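PDB 6HDY: 2-hydroxyisobutyryl-CoA synthetase from Aquincola tertiaricarbonis, which belongs to the AMP-binding (ANL) superfamily of enzymes, built from a large N-terminal part and a smaller C-terminal domain. Local coordinates for residues A150-M155 and A185-A190; N286-E291 and L298-I303; M410-L415 and R449-L454; R401-R406 and R469-R474. One frame throughout, in Å; residues are numbered along the deposited sequence.

In the fold
Following the chain from its N terminus, contact 1 comes first: it closes the loop between helix 141-157 and helix 176-187. Contact 2 follows in series and joins strands 287-288 and 297-299 of a beta hairpin. These two touch, through the salt bridge of Arg-153 with Asp-302 and the packing of Ile-154 on Ala-288. The other pair lies in the C-terminal domain, on the opposite side of the chain's centre. There contact 4 closes the longer loop, from 401-406 to 469-474, and contact 3 nests inside it. Both build one mixed sheet, in which strands 399-403 and 413-419 are neighbours. Contacts 2 and 4 stay about 19 Å apart at their nearest atoms.

Contact 1: residues A150-M155 and A185-A190; sequences AHARIM and AERLRA
Ala-152 sets its methyl against the backbone at the end of helix 176-187: CB lies 3.6 Å from Leu-188 N and 3.7 Å from Arg-187 CG. With so small a side chain here, the two backbones come close, and the CA atoms of Ala-152 and Leu-188 are 4.7 Å apart. One turn further on, Met-155 reaches across with CB at its root and with SD and CE at its end. A bend at chi3 (62°) brings the terminal methyl CE to 3.7 Å from Ala-185 N and 4.0 Å from Ala-185 CB. Leu-188 touches both Ala-152 and Met-155. Its CB meets Ala-152 CB at 4.0 Å, while CD2 rests on Met-155 CB at 3.9 Å. The contact is van der Waals packing, partly side chain on side chain and partly methyl groups laid against the backbone of the other segment. Arg-187 gives only the root of its chain to the contact; its NE bonds Asn-149 OD1. Just beyond, Arg-189 leaves the helix through a Schellman motif. Helix 141-157 thus packs against the C-terminal end of helix 176-187, its other side facing the 287-288 hairpin through Ile-154, while Glu-186 bonds His-123 of the second subunit.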
loop_
_atom_site.group_PDB
_atom_site.type_symbol
_atom_site.label_atom_id
_atom_site.label_comp_id
_atom_site.label_asym_id
_atom_site.label_seq_id
_atom_site.Cartn_x
_atom_site.Cartn_y
_atom_site.Cartn_z
ATOM N N ALA A 150 19.280 -3.597 6.298
ATOM C CA ALA A 150 19.111 -4.454 7.477
ATOM C C ALA A 150 18.124 -5.544 7.147
ATOM O O ALA A 150 18.402 -6.696 7.421
ATOM C CB ALA A 150 18.580 -3.644 8.643
ATOM N N HIS A 151 16.982 -5.199 6.510
ATOM C CA HIS A 151 15.948 -6.199 6.210
ATOM C C HIS A 151 16.352 -7.196 5.148
ATOM O O HIS A 151 16.002 -8.353 5.309
ATOM C CB HIS A 151 14.611 -5.520 5.877
ATOM C CG HIS A 151 13.933 -5.008 7.105
ATOM N ND1 HIS A 151 12.710 -4.437 7.044
ATOM C CD2 HIS A 151 14.340 -5.030 8.397
ATOM C CE1 HIS A 151 12.390 -4.124 8.288
ATOM N NE2 HIS A 151 13.338 -4.469 9.132
ATOM N N ALA A 152 17.067 -6.767 4.066
ATOM C CA ALA A 152 17.573 -7.679 3.013
ATOM C C ALA A 152 18.510 -8.715 3.639
ATOM O O ALA A 152 18.453 -9.890 3.282
ATOM C CB ALA A 152 18.330 -6.903 1.937
ATOM N N ARG A 153 19.353 -8.265 4.583
ATOM C CA ARG A 153 20.316 -9.073 5.324
ATOM C C ARG A 153 19.647 -10.222 6.110
ATOM O O ARG A 153 20.038 -11.384 5.972
ATOM C CB ARG A 153 21.134 -8.159 6.251
ATOM C CG ARG A 153 21.892 -8.874 7.349
ATOM C CD ARG A 153 22.817 -7.918 8.029
ATOM N NE ARG A 153 23.434 -8.515 9.208
ATOM C CZ ARG A 153 23.980 -7.817 10.195
ATOM N NH1 ARG A 153 24.016 -6.494 10.138
ATOM N NH2 ARG A 153 24.515 -8.437 11.235
ATOM N N ILE A 154 18.625 -9.875 6.905
ATOM C CA ILE A 154 17.853 -10.786 7.746
ATOM C C ILE A 154 16.964 -11.707 6.871
ATOM O O ILE A 154 16.778 -12.861 7.221
ATOM C CB ILE A 154 17.056 -9.940 8.786
ATOM C CG1 ILE A 154 18.014 -9.194 9.736
ATOM C CG2 ILE A 154 16.084 -10.797 9.570
ATOM C CD1 ILE A 154 17.436 -7.951 10.378
ATOM N N MET A 155 16.421 -11.200 5.742
ATOM C CA MET A 155 15.600 -12.017 4.831
ATOM C C MET A 155 16.486 -13.084 4.137
ATOM O O MET A 155 16.039 -14.202 3.897
ATOM C CB MET A 155 14.875 -11.124 3.805
ATOM C CG MET A 155 13.601 -10.488 4.351
ATOM S SD MET A 155 12.925 -9.203 3.252
ATOM C CE MET A 155 12.569 -10.169 1.809
ATOM N N ALA A 185 12.853 -6.700 0.495
ATOM C CA ALA A 185 12.687 -7.449 -0.759
ATOM C C ALA A 185 13.333 -6.706 -1.934
ATOM O O ALA A 185 14.069 -7.314 -2.711
ATOM C CB ALA A 185 11.203 -7.704 -1.026
ATOM N N GLU A 186 13.104 -5.387 -2.029
ATOM C CA GLU A 186 13.690 -4.505 -3.053
ATOM C C GLU A 186 15.226 -4.553 -2.990
ATOM O O GLU A 186 15.874 -4.786 -4.023
ATOM C CB GLU A 186 13.200 -3.049 -2.871
ATOM C CG GLU A 186 11.735 -2.795 -3.270
ATOM C CD GLU A 186 11.149 -1.420 -2.970
ATOM O OE1 GLU A 186 11.767 -0.640 -2.217
ATOM O OE2 GLU A 186 10.060 -1.113 -3.495
ATOM N N ARG A 187 15.809 -4.339 -1.788
ATOM C CA ARG A 187 17.266 -4.350 -1.593
ATOM C C ARG A 187 17.873 -5.767 -1.814
ATOM O O ARG A 187 18.990 -5.897 -2.339
ATOM C CB ARG A 187 17.637 -3.782 -0.202
ATOM C CG ARG A 187 19.149 -3.749 0.117
ATOM C CD ARG A 187 19.982 -3.012 -0.939
ATOM N NE ARG A 187 21.421 -3.140 -0.682
ATOM C CZ ARG A 187 22.198 -4.118 -1.142
ATOM N NH1 ARG A 187 23.482 -4.151 -0.832
ATOM N NH2 ARG A 187 21.690 -5.082 -1.897
ATOM N N LEU A 188 17.107 -6.814 -1.474
ATOM C CA LEU A 188 17.542 -8.208 -1.665
ATOM C C LEU A 188 17.607 -8.586 -3.163
ATOM O O LEU A 188 18.136 -9.644 -3.513
ATOM C CB LEU A 188 16.575 -9.153 -0.903
ATOM C CG LEU A 188 16.887 -10.673 -0.870
ATOM C CD1 LEU A 188 18.360 -10.960 -0.468
ATOM C CD2 LEU A 188 15.898 -11.385 0.025
ATOM N N ARG A 189 17.064 -7.710 -4.044
ATOM C CA ARG A 189 16.948 -7.928 -5.482
ATOM C C ARG A 189 15.978 -9.097 -5.736
ATOM O O ARG A 189 16.114 -9.853 -6.696
ATOM C CB ARG A 189 18.316 -8.079 -6.213
ATOM C CG ARG A 189 19.386 -7.051 -5.821
ATOM C CD ARG A 189 19.153 -5.671 -6.403
ATOM N NE ARG A 189 19.933 -4.634 -5.717
ATOM C CZ ARG A 189 19.409 -3.550 -5.139
ATOM N NH1 ARG A 189 20.197 -2.655 -4.558
ATOM N NH2 ARG A 189 18.094 -3.339 -5.169
ATOM N N ALA A 190 14.981 -9.237 -4.854
ATOM C CA ALA A 190 13.941 -10.243 -5.025
ATOM C C ALA A 190 12.924 -9.601 -5.984
ATOM O O ALA A 190 13.036 -8.414 -6.264
ATOM C CB ALA A 190 13.283 -10.543 -3.667
#

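Contact 2: residues N286-E291 and L298-I303; sequences NVAGTE and LCWQDI
Trp-300 turns its indole so that NE1 points at Ala-288 O, 3.3 Å away, with an N-H...O angle of 168° and the oxygen in the ring plane. With chi1 at -62° CG sits beside the backbone N, and chi1 and chi2 (66°) together lay the indole toward Ala-288. Ala-288 O also accepts from Leu-298 N at 3.0 Å. The two donors approach from opposite faces of the carbonyl plane, the indole only slightly tilted from it and the backbone N well above it. Ala-288 and Leu-298 form an antiparallel hydrogen-bonded pair, its second bond running from Ala-288 N to Leu-298 O. The neighbouring pair, Val-287 and Cys-299, is non-hydrogen-bonded and sends its side chains to the other face, where Val-287 CG1 and Cys-299 SG sit 4.2 Å apart. On the Ala-288 face, Thr-290 CG2 touches Trp-300 CZ2 at 3.8 Å, and the Thr-290 side chain crosses that of Leu-298 at about a right angle. Trp-300 N closes the end of the hairpin with a 2.8 Å bond to Asn-286 O. Gripped by both main-chain N and indole N-H, Trp-300 is fixed in position and rotation, and its buried indole N-H is satisfied by a backbone acceptor that also serves the hairpin.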
loop_
_atom_site.group_PDB
_atom_site.type_symbol
_atom_site.label_atom_id
_atom_site.label_comp_id
_atom_site.label_asym_id
_atom_site.label_seq_id
_atom_site.Cartn_x
_atom_site.Cartn_y
_atom_site.Cartn_z
ATOM N N ASN A 286 14.899 -6.655 13.534
ATOM C CA ASN A 286 16.060 -6.756 14.453
ATOM C C ASN A 286 15.949 -7.978 15.414
ATOM O O ASN A 286 16.914 -8.384 16.060
ATOM C CB ASN A 286 16.252 -5.435 15.224
ATOM C CG ASN A 286 15.177 -5.190 16.256
ATOM O OD1 ASN A 286 14.051 -4.875 15.932
ATOM N ND2 ASN A 286 15.476 -5.382 17.524
ATOM N N VAL A 287 14.747 -8.525 15.520
ATOM C CA VAL A 287 14.452 -9.778 16.218
ATOM C C VAL A 287 13.817 -10.656 15.137
ATOM O O VAL A 287 12.822 -10.238 14.517
ATOM C CB VAL A 287 13.638 -9.689 17.544
ATOM C CG1 VAL A 287 14.455 -9.032 18.650
ATOM C CG2 VAL A 287 12.297 -8.987 17.351
ATOM N N ALA A 288 14.498 -11.761 14.786
ATOM C CA ALA A 288 14.064 -12.648 13.699
ATOM C C ALA A 288 14.729 -13.998 13.718
ATOM O O ALA A 288 15.947 -14.095 13.900
ATOM C CB ALA A 288 14.311 -11.991 12.329
ATOM N N GLY A 289 13.943 -15.017 13.405
ATOM C CA GLY A 289 14.443 -16.380 13.250
ATOM C C GLY A 289 15.200 -16.543 11.940
ATOM O O GLY A 289 15.082 -15.710 11.021
ATOM N N THR A 290 16.045 -17.584 11.865
ATOM C CA THR A 290 16.837 -17.841 10.649
ATOM C C THR A 290 16.452 -19.212 10.063
ATOM O O THR A 290 15.708 -19.943 10.697
ATOM C CB THR A 290 18.338 -17.652 10.910
ATOM O OG1 THR A 290 18.801 -18.739 11.701
ATOM C CG2 THR A 290 18.670 -16.337 11.595
ATOM N N GLU A 291 16.905 -19.542 8.847
ATOM C CA GLU A 291 16.582 -20.829 8.227
ATOM C C GLU A 291 16.917 -22.044 9.122
ATOM O O GLU A 291 16.104 -22.966 9.193
ATOM C CB GLU A 291 17.206 -20.976 6.837
ATOM C CG GLU A 291 16.691 -22.202 6.093
ATOM C CD GLU A 291 17.205 -22.389 4.683
ATOM O OE1 GLU A 291 18.051 -21.582 4.238
ATOM O OE2 GLU A 291 16.741 -23.339 4.015
ATOM N N LEU A 298 16.265 -14.526 16.802
ATOM C CA LEU A 298 17.575 -14.084 17.273
ATOM C C LEU A 298 17.506 -12.543 17.428
ATOM O O LEU A 298 16.740 -11.893 16.723
ATOM C CB LEU A 298 18.668 -14.421 16.245
ATOM C CG LEU A 298 19.001 -15.895 15.949
ATOM C CD1 LEU A 298 20.307 -15.988 15.211
ATOM C CD2 LEU A 298 18.992 -16.779 17.231
ATOM N N CYS A 299 18.312 -11.981 18.330
ATOM C CA CYS A 299 18.435 -10.546 18.559
ATOM C C CYS A 299 19.641 -10.104 17.764
ATOM O O CYS A 299 20.761 -10.314 18.215
ATOM C CB CYS A 299 18.620 -10.239 20.046
ATOM S SG CYS A 299 17.281 -10.836 21.100
ATOM N N TRP A 300 19.423 -9.512 16.580
ATOM C CA TRP A 300 20.490 -9.014 15.710
ATOM C C TRP A 300 21.037 -7.715 16.323
ATOM O O TRP A 300 20.691 -6.614 15.909
ATOM C CB TRP A 300 19.965 -8.832 14.285
ATOM C CG TRP A 300 19.490 -10.100 13.645
ATOM C CD1 TRP A 300 18.422 -10.858 14.021
ATOM C CD2 TRP A 300 20.012 -10.706 12.451
ATOM N NE1 TRP A 300 18.276 -11.929 13.171
ATOM C CE2 TRP A 300 19.226 -11.854 12.187
ATOM C CE3 TRP A 300 21.064 -10.383 11.568
ATOM C CZ2 TRP A 300 19.461 -12.690 11.075
ATOM C CZ3 TRP A 300 21.299 -11.213 10.478
ATOM C CH2 TRP A 300 20.505 -12.348 10.236
ATOM N N GLN A 301 21.877 -7.899 17.365
ATOM C CA GLN A 301 22.440 -6.897 18.268
ATOM C C GLN A 301 23.189 -5.726 17.626
ATOM O O GLN A 301 23.162 -4.626 18.187
ATOM C CB GLN A 301 23.334 -7.582 19.312
ATOM C CG GLN A 301 22.568 -8.474 20.308
ATOM C CD GLN A 301 21.527 -7.742 21.133
ATOM O OE1 GLN A 301 20.449 -7.365 20.648
ATOM N NE2 GLN A 301 21.793 -7.582 22.417
ATOM N N ASP A 302 23.890 -5.957 16.501
ATOM C CA ASP A 302 24.638 -4.908 15.790
ATOM C C ASP A 302 23.750 -4.049 14.872
ATOM O O ASP A 302 24.248 -3.093 14.247
ATOM C CB ASP A 302 25.840 -5.491 15.034
ATOM C CG ASP A 302 25.455 -6.640 14.139
ATOM O OD1 ASP A 302 25.246 -7.755 14.667
ATOM O OD2 ASP A 302 25.319 -6.418 12.917
ATOM N N ILE A 303 22.446 -4.388 14.778
ATOM C CA ILE A 303 21.461 -3.607 14.018
ATOM C C ILE A 303 20.704 -2.706 15.028
ATOM O O ILE A 303 20.690 -1.495 14.871
ATOM C CB ILE A 303 20.517 -4.493 13.135
ATOM C CG1 ILE A 303 21.320 -5.206 12.004
ATOM C CG2 ILE A 303 19.362 -3.627 12.547
ATOM C CD1 ILE A 303 20.579 -6.255 11.156
#

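Contact 3: residues M410-L415 and R449-L454; sequences MDELLL and RAKVEL
Glu-412 and Arg-449 lie side by side, pointing the same way and touching through their aliphatic parts, CG to CG at 3.7 Å. The Glu-412 chain bends at chi2 (117°), which turns its carboxylate toward Lys-451. There OE2 lies 3.4 Å from Lys-451 CE and 3.5 Å from Lys-451 NZ, a salt bridge in which the oxygen rests as much against the last methylene as against the ammonium. The Lys-451 chain is extended beyond CG and runs alongside Leu-414, whose CD2 packs on Lys-451 CB at 3.8 Å. On the other face, Leu-413 CB meets Ala-450 CB, and Leu-415 CB sits 4.4 Å from Val-452 CG2. Between the two layers of side chains the backbones pair in parallel. Leu-413 N bonds Arg-449 O at 2.8 Å, Lys-451 N bonds Leu-413 O at 2.7 Å, and the pattern continues through Leu-415 to Glu-453 N. Strand 450-454 is the outermost strand on its side of the mixed sheet of the C-terminal domain, and helices 421-425 and 428-446 make the beta-alpha-beta crossover that brings it parallel to strand 413-419. Helix 428-446 packs on the Leu-413 face through Val-442 and Leu-446. Helix 474-486 packs on the opposite one: Phe-477 meets Leu-414, and Asn-481 OD1 takes a hydrogen bond from Lys-451 NZ. This bond, the stronger polar link of the ammonium, probably helps to hold it beside Glu-412. In the same way Gln-443 OE1 holds Arg-449 NH1, and Arg-416 pairs with the carboxylate of Glu-453.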
loop_
_atom_site.group_PDB
_atom_site.type_symbol
_atom_site.label_atom_id
_atom_site.label_comp_id
_atom_site.label_asym_id
_atom_site.label_seq_id
_atom_site.Cartn_x
_atom_site.Cartn_y
_atom_site.Cartn_z
ATOM N N MET A 410 -12.282 -11.887 38.367
ATOM C CA MET A 410 -12.868 -13.015 37.649
ATOM C C MET A 410 -12.564 -14.348 38.303
ATOM O O MET A 410 -11.400 -14.643 38.603
ATOM C CB MET A 410 -12.423 -13.038 36.191
ATOM C CG MET A 410 -13.002 -11.923 35.369
ATOM S SD MET A 410 -12.313 -11.932 33.710
ATOM C CE MET A 410 -10.628 -11.451 34.042
ATOM N N ASP A 411 -13.622 -15.159 38.508
ATOM C CA ASP A 411 -13.523 -16.490 39.107
ATOM C C ASP A 411 -13.265 -17.563 38.041
ATOM O O ASP A 411 -12.571 -18.555 38.310
ATOM C CB ASP A 411 -14.792 -16.810 39.909
ATOM C CG ASP A 411 -14.940 -15.989 41.185
ATOM O OD1 ASP A 411 -13.941 -15.859 41.931
ATOM O OD2 ASP A 411 -16.068 -15.516 41.462
ATOM N N GLU A 412 -13.824 -17.357 36.828
ATOM C CA GLU A 412 -13.696 -18.295 35.710
ATOM C C GLU A 412 -13.361 -17.574 34.405
ATOM O O GLU A 412 -13.587 -16.371 34.265
ATOM C CB GLU A 412 -14.985 -19.145 35.508
ATOM C CG GLU A 412 -15.792 -19.486 36.762
ATOM C CD GLU A 412 -17.194 -18.903 36.779
ATOM O OE1 GLU A 412 -17.331 -17.658 36.834
ATOM O OE2 GLU A 412 -18.159 -19.700 36.714
ATOM N N LEU A 413 -12.868 -18.346 33.434
ATOM C CA LEU A 413 -12.533 -17.901 32.100
ATOM C C LEU A 413 -13.712 -18.171 31.157
ATOM O O LEU A 413 -14.127 -19.313 31.030
ATOM C CB LEU A 413 -11.266 -18.631 31.620
ATOM C CG LEU A 413 -10.816 -18.369 30.162
ATOM C CD1 LEU A 413 -10.492 -16.896 29.925
ATOM C CD2 LEU A 413 -9.627 -19.227 29.805
ATOM N N LEU A 414 -14.251 -17.119 30.506
ATOM C CA LEU A 414 -15.357 -17.258 29.556
ATOM C C LEU A 414 -14.783 -17.283 28.134
ATOM O O LEU A 414 -14.086 -16.341 27.724
ATOM C CB LEU A 414 -16.423 -16.138 29.701
ATOM C CG LEU A 414 -17.103 -15.922 31.070
ATOM C CD1 LEU A 414 -18.146 -14.833 30.978
ATOM C CD2 LEU A 414 -17.754 -17.201 31.602
ATOM N N LEU A 415 -15.064 -18.374 27.393
ATOM C CA LEU A 415 -14.588 -18.546 26.015
ATOM C C LEU A 415 -15.738 -18.814 25.058
ATOM O O LEU A 415 -16.673 -19.527 25.415
ATOM C CB LEU A 415 -13.549 -19.684 25.916
ATOM C CG LEU A 415 -12.250 -19.586 26.752
ATOM C CD1 LEU A 415 -11.408 -20.858 26.595
ATOM C CD2 LEU A 415 -11.391 -18.349 26.338
ATOM N N ARG A 449 -10.788 -22.506 35.940
ATOM C CA ARG A 449 -12.094 -22.942 35.435
ATOM C C ARG A 449 -12.379 -22.197 34.128
ATOM O O ARG A 449 -12.207 -20.978 34.062
ATOM C CB ARG A 449 -13.215 -22.705 36.489
ATOM C CG ARG A 449 -14.668 -22.909 35.996
ATOM C CD ARG A 449 -15.131 -24.361 35.903
ATOM N NE ARG A 449 -16.430 -24.470 35.228
ATOM C CZ ARG A 449 -16.641 -25.113 34.081
ATOM N NH1 ARG A 449 -15.641 -25.732 33.463
ATOM N NH2 ARG A 449 -17.854 -25.147 33.546
ATOM N N ALA A 450 -12.748 -22.944 33.077
ATOM C CA ALA A 450 -13.031 -22.354 31.784
ATOM C C ALA A 450 -14.408 -22.755 31.276
ATOM O O ALA A 450 -14.648 -23.934 31.021
ATOM C CB ALA A 450 -11.954 -22.739 30.783
ATOM N N LYS A 451 -15.324 -21.779 31.182
ATOM C CA LYS A 451 -16.661 -21.950 30.623
ATOM C C LYS A 451 -16.558 -21.716 29.097
ATOM O O LYS A 451 -16.056 -20.672 28.668
ATOM C CB LYS A 451 -17.645 -20.958 31.243
ATOM C CG LYS A 451 -18.253 -21.422 32.554
ATOM C CD LYS A 451 -19.269 -20.410 33.080
ATOM C CE LYS A 451 -20.106 -20.976 34.208
ATOM N NZ LYS A 451 -21.008 -19.950 34.784
ATOM N N VAL A 452 -17.002 -22.700 28.288
ATOM C CA VAL A 452 -16.979 -22.630 26.828
ATOM C C VAL A 452 -18.396 -22.552 26.257
ATOM O O VAL A 452 -19.235 -23.386 26.566
ATOM C CB VAL A 452 -16.177 -23.797 26.178
ATOM C CG1 VAL A 452 -16.156 -23.687 24.647
ATOM C CG2 VAL A 452 -14.753 -23.882 26.722
ATOM N N GLU A 453 -18.644 -21.565 25.408
ATOM C CA GLU A 453 -19.884 -21.453 24.650
ATOM C C GLU A 453 -19.462 -21.716 23.190
ATOM O O GLU A 453 -18.507 -21.087 22.722
ATOM C CB GLU A 453 -20.505 -20.044 24.766
ATOM C CG GLU A 453 -21.856 -19.938 24.061
ATOM C CD GLU A 453 -22.296 -18.575 23.556
ATOM O OE1 GLU A 453 -23.468 -18.454 23.133
ATOM O OE2 GLU A 453 -21.471 -17.636 23.554
ATOM N N LEU A 454 -20.126 -22.658 22.492
ATOM C CA LEU A 454 -19.796 -22.887 21.086
ATOM C C LEU A 454 -20.584 -21.921 20.231
ATOM O O LEU A 454 -21.760 -21.644 20.517
ATOM C CB LEU A 454 -20.121 -24.318 20.599
ATOM C CG LEU A 454 -19.293 -25.493 21.119
ATOM C CD1 LEU A 454 -19.813 -26.791 20.543
ATOM C CD2 LEU A 454 -17.810 -25.329 20.808
#

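Contact 4: residues R401-R406 and R469-R474; sequences RIVITR and RVIDDR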
loop_
_atom_site.group_PDB
_atom_site.type_symbol
_atom_site.label_atom_id
_atom_site.label_comp_id
_atom_site.label_asym_id
_atom_site.label_seq_id
_atom_site.Cartn_x
_atom_site.Cartn_y
_atom_site.Cartn_z
ATOM N N ARG A 401 -13.003 -16.230 20.982
ATOM C CA ARG A 401 -12.983 -14.945 21.667
ATOM C C ARG A 401 -12.835 -15.251 23.154
ATOM O O ARG A 401 -13.331 -16.277 23.642
ATOM C CB ARG A 401 -14.270 -14.126 21.448
ATOM C CG ARG A 401 -14.512 -13.553 20.040
ATOM C CD ARG A 401 -13.670 -12.332 19.667
ATOM N NE ARG A 401 -12.568 -12.782 18.841
ATOM C CZ ARG A 401 -12.416 -12.511 17.554
ATOM N NH1 ARG A 401 -13.219 -11.647 16.947
ATOM N NH2 ARG A 401 -11.446 -13.076 16.871
ATOM N N ILE A 402 -12.120 -14.378 23.861
ATOM C CA ILE A 402 -11.957 -14.433 25.312
ATOM C C ILE A 402 -12.793 -13.251 25.820
ATOM O O ILE A 402 -12.626 -12.138 25.314
ATOM C CB ILE A 402 -10.475 -14.346 25.753
ATOM C CG1 ILE A 402 -9.588 -15.347 24.984
ATOM C CG2 ILE A 402 -10.336 -14.511 27.259
ATOM C CD1 ILE A 402 -8.128 -14.924 24.899
ATOM N N VAL A 403 -13.775 -13.516 26.707
ATOM C CA VAL A 403 -14.662 -12.486 27.257
ATOM C C VAL A 403 -14.282 -12.248 28.726
ATOM O O VAL A 403 -14.359 -13.163 29.554
ATOM C CB VAL A 403 -16.183 -12.743 27.021
ATOM C CG1 VAL A 403 -17.034 -11.658 27.661
ATOM C CG2 VAL A 403 -16.503 -12.845 25.527
ATOM N N ILE A 404 -13.782 -11.035 29.015
ATOM C CA ILE A 404 -13.292 -10.664 30.349
ATOM C C ILE A 404 -13.884 -9.364 30.876
ATOM O O ILE A 404 -14.595 -8.643 30.173
ATOM C CB ILE A 404 -11.716 -10.609 30.411
ATOM C CG1 ILE A 404 -11.149 -9.323 29.718
ATOM C CG2 ILE A 404 -11.042 -11.902 29.900
ATOM C CD1 ILE A 404 -9.690 -8.933 30.085
ATOM N N THR A 405 -13.549 -9.069 32.132
ATOM C CA THR A 405 -13.822 -7.806 32.796
ATOM C C THR A 405 -12.595 -7.402 33.609
ATOM O O THR A 405 -12.070 -8.214 34.377
ATOM C CB THR A 405 -15.158 -7.790 33.568
ATOM O OG1 THR A 405 -15.394 -6.440 33.950
ATOM C CG2 THR A 405 -15.173 -8.708 34.815
ATOM N N ARG A 406 -12.106 -6.179 33.417
ATOM C CA ARG A 406 -10.972 -5.733 34.236
ATOM C C ARG A 406 -11.449 -4.842 35.381
ATOM O O ARG A 406 -10.644 -4.426 36.213
ATOM C CB ARG A 406 -9.832 -5.113 33.407
ATOM C CG ARG A 406 -8.975 -6.195 32.739
ATOM C CD ARG A 406 -7.556 -5.737 32.434
ATOM N NE ARG A 406 -6.863 -6.642 31.512
ATOM C CZ ARG A 406 -6.955 -6.568 30.191
ATOM N NH1 ARG A 406 -7.727 -5.650 29.620
ATOM N NH2 ARG A 406 -6.295 -7.428 29.426
ATOM N N ARG A 469 -8.731 -10.805 20.044
ATOM C CA ARG A 469 -9.611 -11.859 20.578
ATOM C C ARG A 469 -10.170 -11.578 21.965
ATOM O O ARG A 469 -11.091 -12.273 22.388
ATOM C CB ARG A 469 -8.925 -13.239 20.533
ATOM C CG ARG A 469 -8.748 -13.702 19.098
ATOM C CD ARG A 469 -8.306 -15.139 18.975
ATOM N NE ARG A 469 -8.178 -15.499 17.561
ATOM C CZ ARG A 469 -7.029 -15.567 16.900
ATOM N NH1 ARG A 469 -5.880 -15.354 17.527
ATOM N NH2 ARG A 469 -7.018 -15.865 15.610
ATOM N N VAL A 470 -9.659 -10.548 22.658
ATOM C CA VAL A 470 -10.164 -10.222 23.987
ATOM C C VAL A 470 -11.237 -9.141 23.916
ATOM O O VAL A 470 -11.021 -8.086 23.313
ATOM C CB VAL A 470 -9.040 -9.905 24.996
ATOM C CG1 VAL A 470 -9.620 -9.479 26.341
ATOM C CG2 VAL A 470 -8.128 -11.108 25.175
ATOM N N ILE A 471 -12.413 -9.448 24.500
ATOM C CA ILE A 471 -13.557 -8.549 24.643
ATOM C C ILE A 471 -13.565 -8.267 26.142
ATOM O O ILE A 471 -13.883 -9.165 26.925
ATOM C CB ILE A 471 -14.893 -9.169 24.136
ATOM C CG1 ILE A 471 -14.760 -9.699 22.694
ATOM C CG2 ILE A 471 -16.032 -8.143 24.232
ATOM C CD1 ILE A 471 -15.787 -10.779 22.334
ATOM N N ASP A 472 -13.119 -7.055 26.534
ATOM C CA ASP A 472 -12.927 -6.624 27.919
ATOM C C ASP A 472 -14.138 -5.850 28.534
ATOM O O ASP A 472 -13.992 -5.226 29.583
ATOM C CB ASP A 472 -11.608 -5.816 28.007
ATOM C CG ASP A 472 -11.334 -5.112 29.329
ATOM O OD1 ASP A 472 -11.249 -5.806 30.367
ATOM O OD2 ASP A 472 -11.285 -3.863 29.338
ATOM N N ASP A 473 -15.338 -5.985 27.946
ATOM C CA ASP A 473 -16.582 -5.326 28.364
ATOM C C ASP A 473 -17.267 -6.026 29.564
ATOM O O ASP A 473 -17.512 -7.233 29.527
ATOM C CB ASP A 473 -17.526 -5.236 27.146
ATOM C CG ASP A 473 -18.716 -4.307 27.261
ATOM O OD1 ASP A 473 -19.605 -4.581 28.093
ATOM O OD2 ASP A 473 -18.829 -3.387 26.424
ATOM N N ARG A 474 -17.580 -5.251 30.617
ATOM C CA ARG A 474 -18.243 -5.719 31.843
ATOM C C ARG A 474 -19.686 -6.200 31.585
ATOM O O ARG A 474 -20.109 -7.175 32.200
ATOM C CB ARG A 474 -18.217 -4.623 32.924
ATOM C CG ARG A 474 -18.429 -5.105 34.356
ATOM C CD ARG A 474 -18.776 -3.926 35.255
ATOM N NE ARG A 474 -19.066 -4.318 36.636
ATOM C CZ ARG A 474 -19.380 -3.466 37.609
ATOM N NH1 ARG A 474 -19.447 -2.162 37.367
ATOM N NH2 ARG A 474 -19.630 -3.912 38.833
#
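Arg-401 runs across segment 469-474, its aliphatic part on Ile-471 and its tip on Arg-469. Arg-401 CB and CG both lie 3.8 Å from Ile-471 CD1, and Arg-401 CD comes to 3.7 Å from the same methyl, so the aliphatic part of the chain is seated on the end of the isoleucine. Bends at chi2 (-76°) and chi3 (100°) then turn the chain over Arg-469, where Arg-401 NE is 3.6 Å from Arg-469 CA. At the tip, Arg-401 NH2 lies 3.6 Å from Arg-469 CG. The two guanidinium planes are 50° apart, and both groups form salt bridges with Glu-399, which probably offsets the closeness of like charges. Further along, Ile-402 and Val-403 pair in parallel with Val-470 and Ile-471; Ile-402 N bonds Arg-469 O and Ile-471 N bonds Ile-402 O. Ile-404 CG1 packs on Val-470 CG1 at 3.7 Å, while its CD1 covers one face of the Arg-406 guanidinium. Asp-472 OD1 makes a long salt bridge with Arg-406 NH1, 3.6 Å away and well out of the guanidinium plane. Strand 470-471 borders the sheet beside strand 399-403, with helix 383-391 over Ile-402 and Val-470. On the Val-403 face lies helix 474-486, N-capped by Asp-473.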